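PDB 3TOS: CalS11 from Micromonospora echinospora, which is a methyltransferase associated with calicheamicin, probably an O-methyltransferase, and binds S-adenosyl-L-homocysteine in a Rossmann-like domain. Local coordinates for residues D107-F112 against L162-V167; N116-V121 against D191-T196. One frame throughout, in Å; residues are numbered along the deposited sequence. Where two conformers were deposited one is given.

In the fold
Both contacts border one S-adenosyl-L-homocysteine, interaction 2 through its segment 191-196; their centres are about 16 Å apart and their segments alternate along the chain. Interaction 1 pairs the ends of strands 103-107 and 160-164 and the loops that follow, and holds the ribose and the adenine; interaction 2 joins the loop beyond strand 103-107 to the start of helix 193-203. They meet beside the ligand in packing contacts, among them F112 CD1 on L192 CD1 at 3.4 Å and V167 CG2 on P195 CB at 3.5 Å. The side chain of D191 is about 4 Å from the bound glutamate, while that of D107 is about 11 Å away.

Interaction 1 (D107-F112 against L162-V167); sequences DTFTGF and LVEGDV. With SAH (S-adenosyl-L-homocysteine), chain O.
The F109 ring meets the CG of E164 obliquely, with F109 CD2 3.8 Å from it; its plane and the E164 carboxylate are turned 88° apart. D107 CB lies over the centre of one face of this ring. F112, further along the loop, puts its edge to the ligand, its CD1 lying 3.5 Å from C8 of the adenine. The backbones pair in parallel fashion: D107 N donates to V163 O, and G165 N returns a shorter bond to D107 O at 2.9 Å. This is the end of the second and third strands of a class I methyltransferase, a Rossmann-like fold in which an acidic residue closing the second strand takes the ribose. Here that residue is D107. Its CG stands anti to the backbone N (chi1 -155°), turned to the sugar, where OD1 accepts from O2' at 2.8 Å and OD2 from O3' at 2.7 Å. OD1 also takes the backbone N of F109, closing an Asx turn, while OD2 is gripped by V78 N and R79 N. With an alanine here, both ribose hydroxyls would probably lose their acceptor, and the N-H groups of F109, V78 and R79 theirs, leaving the turn less fixed. Past the third strand, N6 of the adenine donates to D166 OD1 at 3.0 Å, nearly straight at 169°. Adenine N1 accepts from V167 N. D166 is also the N-cap of helix 167-177, and its OD2 forms a salt bridge with R168. One water donates to both T108 O and E164 OE1, joining the two segments.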
# COMPACT_ATOMS: atom_id res chain seq x y z
N ASP B 107 -39.78 -17.61 5.26
CA ASP B 107 -40.90 -16.79 4.81
C ASP B 107 -42.17 -17.49 5.26
O ASP B 107 -42.16 -18.71 5.50
CB ASP B 107 -40.89 -16.71 3.24
CG ASP B 107 -41.57 -15.48 2.72
OD1 ASP B 107 -42.79 -15.26 2.99
OD2 ASP B 107 -40.91 -14.73 2.00
N THR B 108 -43.29 -16.78 5.34
CA THR B 108 -44.58 -17.43 5.47
C THR B 108 -44.94 -18.13 4.16
O THR B 108 -45.65 -19.16 4.16
CB THR B 108 -45.70 -16.40 5.69
OG1 THR B 108 -45.64 -15.46 4.63
CG2 THR B 108 -45.55 -15.65 7.04
N PHE B 109 -44.43 -17.58 3.05
CA PHE B 109 -44.84 -17.92 1.67
C PHE B 109 -46.29 -17.61 1.41
O PHE B 109 -46.81 -17.96 0.37
CB PHE B 109 -44.41 -19.35 1.27
CG PHE B 109 -42.93 -19.54 1.29
CD1 PHE B 109 -42.15 -19.08 0.21
CD2 PHE B 109 -42.29 -20.13 2.41
CE1 PHE B 109 -40.76 -19.27 0.21
CE2 PHE B 109 -40.92 -20.33 2.43
CZ PHE B 109 -40.14 -19.86 1.35
N THR B 110 -46.92 -16.89 2.34
CA THR B 110 -48.31 -16.43 2.15
C THR B 110 -48.39 -14.93 2.32
O THR B 110 -49.47 -14.35 2.57
CB THR B 110 -49.26 -17.12 3.16
OG1 THR B 110 -48.82 -16.86 4.49
CG2 THR B 110 -49.25 -18.62 2.97
N GLY B 111 -47.26 -14.26 2.17
CA GLY B 111 -47.31 -12.80 2.26
C GLY B 111 -47.21 -12.26 3.66
O GLY B 111 -47.13 -13.02 4.63
N PHE B 112 -47.25 -10.95 3.80
CA PHE B 112 -47.16 -10.38 5.15
C PHE B 112 -48.22 -10.98 6.08
O PHE B 112 -49.40 -11.02 5.73
CB PHE B 112 -47.43 -8.85 5.11
CG PHE B 112 -46.42 -8.04 4.38
CD1 PHE B 112 -45.07 -8.34 4.37
CD2 PHE B 112 -46.84 -6.86 3.75
CE1 PHE B 112 -44.15 -7.55 3.69
CE2 PHE B 112 -45.91 -6.03 3.08
CZ PHE B 112 -44.57 -6.38 3.06
N LEU B 162 -35.70 -24.41 3.35
CA LEU B 162 -36.76 -23.44 3.39
C LEU B 162 -37.54 -23.62 4.69
O LEU B 162 -38.04 -24.74 4.99
CB LEU B 162 -37.68 -23.65 2.20
CG LEU B 162 -36.96 -23.48 0.87
CD1 LEU B 162 -37.99 -23.74 -0.26
CD2 LEU B 162 -36.28 -22.11 0.69
N VAL B 163 -37.68 -22.54 5.43
CA VAL B 163 -38.37 -22.64 6.72
C VAL B 163 -39.66 -21.84 6.61
O VAL B 163 -39.63 -20.62 6.44
CB VAL B 163 -37.51 -22.12 7.87
CG1 VAL B 163 -38.26 -22.28 9.19
CG2 VAL B 163 -36.17 -22.87 7.92
N GLU B 164 -40.78 -22.54 6.68
CA GLU B 164 -42.10 -21.88 6.42
C GLU B 164 -42.76 -21.47 7.71
O GLU B 164 -42.89 -22.30 8.64
CB GLU B 164 -43.05 -22.84 5.69
CG GLU B 164 -42.44 -23.41 4.42
CD GLU B 164 -43.36 -24.39 3.72
OE1 GLU B 164 -44.58 -24.06 3.57
OE2 GLU B 164 -42.84 -25.48 3.29
N GLY B 165 -43.21 -20.21 7.74
CA GLY B 165 -43.98 -19.66 8.85
C GLY B 165 -43.52 -18.26 9.24
O GLY B 165 -42.71 -17.63 8.55
N ASP B 166 -44.08 -17.75 10.35
CA ASP B 166 -43.74 -16.40 10.82
C ASP B 166 -42.39 -16.42 11.49
O ASP B 166 -42.19 -17.20 12.43
CB ASP B 166 -44.84 -16.01 11.79
CG ASP B 166 -44.74 -14.60 12.23
OD1 ASP B 166 -43.65 -14.00 12.27
OD2 ASP B 166 -45.80 -14.03 12.50
N VAL B 167 -41.46 -15.59 11.01
CA VAL B 167 -40.07 -15.54 11.56
C VAL B 167 -40.02 -15.29 13.04
O VAL B 167 -39.04 -15.68 13.70
CB VAL B 167 -39.13 -14.53 10.83
CG1 VAL B 167 -38.84 -14.99 9.36
CG2 VAL B 167 -39.66 -13.11 10.90
N SAH O . -36.15 -11.40 -1.17
CA SAH O . -37.30 -11.39 -2.13
CB SAH O . -38.36 -10.37 -1.78
CG SAH O . -39.06 -10.68 -0.44
SD SAH O . -40.59 -9.77 -0.34
C SAH O . -36.71 -11.06 -3.50
O SAH O . -37.46 -11.03 -4.52
OXT SAH O . -35.49 -10.93 -3.66
C5' SAH O . -40.92 -9.72 1.43
C4' SAH O . -41.17 -11.13 2.07
O4' SAH O . -41.12 -10.99 3.50
C3' SAH O . -42.58 -11.61 1.73
O3' SAH O . -42.53 -12.83 0.96
C2' SAH O . -43.23 -11.76 3.10
O2' SAH O . -44.15 -12.87 3.22
C1' SAH O . -42.00 -11.95 4.02
N9 SAH O . -42.30 -11.60 5.43
C8 SAH O . -42.64 -10.38 5.93
N7 SAH O . -42.89 -10.57 7.26
C5 SAH O . -42.72 -11.87 7.58
C6 SAH O . -42.84 -12.66 8.81
N6 SAH O . -43.26 -12.07 9.95
N1 SAH O . -42.55 -13.98 8.71
C2 SAH O . -42.15 -14.56 7.54
N3 SAH O . -42.08 -13.91 6.36
C4 SAH O . -42.31 -12.55 6.38
O HOH W 1 -46.20 -21.84 3.48

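Interaction 2 (N116-V121 against D191-T196); sequences NDVDRV and DLYEPT. With SAH (S-adenosyl-L-homocysteine), chain O.
L192 holds the N-cap position of helix 193-203 but, as a leucine, offers no side-chain acceptor; D119 of the 3-10 turn 117-119 brings a carboxylate to that end instead. OD1 of D119 takes Y193 N at 2.9 Å, met on the syn side and only 17° out of the carboxylate plane. The other oxygen, OD2, accepts from N116 N and from a water that in turn accepts from E194 N; a second water donates to OD1 and to D191 O. Four donors thus satisfy this buried carboxylate, and the start of the helix is likely to stabilise its negative charge.

Apolar atoms fill in around it: L192 CD2 lies 3.5 Å from D119 CG, the two side chains crossing at about a right angle, and V118 CG2 rests on Y193 CB at 3.6 Å. I228 of helix 225-233 touches both V118 and Y193.

N116 makes the second polar link. With CG anti to the backbone N (chi1 -175°), its amide extends to the helix, and ND2 donates to E194 OE2 at 2.8 Å in a nearly straight bond of 170°. The oxygen uses its anti lone pair and lies in the amide plane. That same ND2 sits at the edge of the Y193 ring, while N116 OD1 turns back to V118 N in an Asx turn that fixes the amide's rotation. E194 OE1 forms a salt bridge with R168, which also bridges D166.

P195 CB comes to 3.4 Å from N6 of the adenine, and D191 touches the bound glutamate. The loop after the second strand thus meets, through D119, the helix after the fourth, whose leading loop borders the ligand as in the class I, Rossmann-like methyltransferase fold.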
# COMPACT_ATOMS: atom_id res chain seq x y z
N ASN B 116 -47.71 -3.49 11.30
CA ASN B 116 -47.82 -2.54 12.38
C ASN B 116 -48.20 -1.20 11.75
O ASN B 116 -47.88 -0.96 10.58
CB ASN B 116 -46.43 -2.49 13.09
CG ASN B 116 -46.39 -1.66 14.32
OD1 ASN B 116 -46.37 -0.43 14.23
ND2 ASN B 116 -46.29 -2.30 15.48
N ASP B 117 -48.83 -0.34 12.54
CA ASP B 117 -49.10 1.02 12.08
C ASP B 117 -47.89 1.73 11.47
O ASP B 117 -48.06 2.46 10.50
CB ASP B 117 -49.71 1.84 13.22
CG ASP B 117 -51.18 1.55 13.40
OD1 ASP B 117 -51.80 0.88 12.52
OD2 ASP B 117 -51.74 2.05 14.40
N VAL B 118 -46.68 1.52 12.02
CA VAL B 118 -45.53 2.22 11.46
C VAL B 118 -45.18 1.72 10.05
O VAL B 118 -44.51 2.44 9.30
CB VAL B 118 -44.23 2.13 12.35
CG1 VAL B 118 -44.51 2.63 13.74
CG2 VAL B 118 -43.68 0.69 12.40
N ASP B 119 -45.69 0.55 9.67
CA ASP B 119 -45.42 0.02 8.31
C ASP B 119 -46.41 0.56 7.29
O ASP B 119 -46.20 0.34 6.08
CB ASP B 119 -45.57 -1.51 8.29
CG ASP B 119 -44.64 -2.21 9.28
OD1 ASP B 119 -43.43 -1.89 9.27
OD2 ASP B 119 -45.14 -3.08 10.04
N ARG B 120 -47.47 1.25 7.76
CA ARG B 120 -48.61 1.61 6.90
C ARG B 120 -48.44 2.96 6.20
O ARG B 120 -49.27 3.85 6.34
CB ARG B 120 -49.90 1.59 7.74
CG ARG B 120 -50.31 0.17 8.00
CD ARG B 120 -51.66 0.09 8.77
NE ARG B 120 -51.91 -1.32 8.98
CZ ARG B 120 -52.90 -1.84 9.66
NH1 ARG B 120 -53.83 -1.06 10.21
NH2 ARG B 120 -52.98 -3.16 9.76
N VAL B 121 -47.35 3.08 5.45
CA VAL B 121 -46.93 4.35 4.81
C VAL B 121 -47.40 4.35 3.34
O VAL B 121 -48.00 5.32 2.87
CB VAL B 121 -45.38 4.52 4.83
CG1 VAL B 121 -44.98 5.84 4.21
CG2 VAL B 121 -44.87 4.42 6.20
N ASP B 191 -39.23 -6.23 5.12
CA ASP B 191 -39.92 -4.90 5.03
C ASP B 191 -40.47 -4.34 6.33
O ASP B 191 -40.40 -3.15 6.56
CB ASP B 191 -41.03 -4.88 3.94
CG ASP B 191 -40.47 -5.18 2.57
OD1 ASP B 191 -39.44 -4.56 2.20
OD2 ASP B 191 -41.02 -6.08 1.86
N LEU B 192 -41.04 -5.22 7.18
CA LEU B 192 -41.89 -4.80 8.30
C LEU B 192 -41.08 -4.69 9.58
O LEU B 192 -40.15 -5.50 9.84
CB LEU B 192 -42.98 -5.84 8.53
CG LEU B 192 -43.82 -6.08 7.27
CD1 LEU B 192 -44.83 -7.21 7.62
CD2 LEU B 192 -44.59 -4.76 6.93
N TYR B 193 -41.51 -3.74 10.42
CA TYR B 193 -40.85 -3.46 11.69
C TYR B 193 -40.80 -4.65 12.66
O TYR B 193 -39.70 -5.02 13.11
CB TYR B 193 -41.61 -2.29 12.35
CG TYR B 193 -41.35 -2.14 13.83
CD1 TYR B 193 -40.06 -1.85 14.29
CD2 TYR B 193 -42.39 -2.23 14.74
CE1 TYR B 193 -39.79 -1.73 15.62
CE2 TYR B 193 -42.13 -2.14 16.12
CZ TYR B 193 -40.82 -1.89 16.55
OH TYR B 193 -40.52 -1.73 17.89
N GLU B 194 -41.94 -5.23 13.00
CA GLU B 194 -41.96 -6.24 14.12
C GLU B 194 -41.09 -7.48 13.84
O GLU B 194 -40.30 -7.87 14.70
CB GLU B 194 -43.40 -6.65 14.47
CG GLU B 194 -44.15 -5.50 15.10
CD GLU B 194 -45.48 -5.92 15.66
OE1 GLU B 194 -45.64 -7.13 16.03
OE2 GLU B 194 -46.36 -5.08 15.85
N PRO B 195 -41.25 -8.11 12.68
CA PRO B 195 -40.43 -9.30 12.47
C PRO B 195 -38.96 -8.95 12.31
O PRO B 195 -38.10 -9.74 12.71
CB PRO B 195 -41.00 -9.88 11.16
CG PRO B 195 -41.69 -8.77 10.50
CD PRO B 195 -42.28 -7.96 11.63
N THR B 196 -38.66 -7.79 11.72
CA THR B 196 -37.25 -7.37 11.64
C THR B 196 -36.62 -7.28 13.03
O THR B 196 -35.50 -7.74 13.22
CB THR B 196 -37.09 -6.06 10.86
OG1 THR B 196 -37.62 -6.25 9.53
CG2 THR B 196 -35.61 -5.60 10.80
N SAH O . -36.15 -11.40 -1.17
CA SAH O . -37.30 -11.39 -2.13
CB SAH O . -38.36 -10.37 -1.78
CG SAH O . -39.06 -10.68 -0.44
SD SAH O . -40.59 -9.77 -0.34
C SAH O . -36.71 -11.06 -3.50
O SAH O . -37.46 -11.03 -4.52
OXT SAH O . -35.49 -10.93 -3.66
C5' SAH O . -40.92 -9.72 1.43
C4' SAH O . -41.17 -11.13 2.07
O4' SAH O . -41.12 -10.99 3.50
C3' SAH O . -42.58 -11.61 1.73
O3' SAH O . -42.53 -12.83 0.96
C2' SAH O . -43.23 -11.76 3.10
O2' SAH O . -44.15 -12.87 3.22
C1' SAH O . -42.00 -11.95 4.02
N9 SAH O . -42.30 -11.60 5.43
C8 SAH O . -42.64 -10.38 5.93
N7 SAH O . -42.89 -10.57 7.26
C5 SAH O . -42.72 -11.87 7.58
C6 SAH O . -42.84 -12.66 8.81
N6 SAH O . -43.26 -12.07 9.95
N1 SAH O . -42.55 -13.98 8.71
C2 SAH O . -42.15 -14.56 7.54
N3 SAH O . -42.08 -13.91 6.36
C4 SAH O . -42.31 -12.55 6.38
O HOH W 2 -41.97 -0.94 7.22
O HOH W 3 -44.43 -4.96 11.72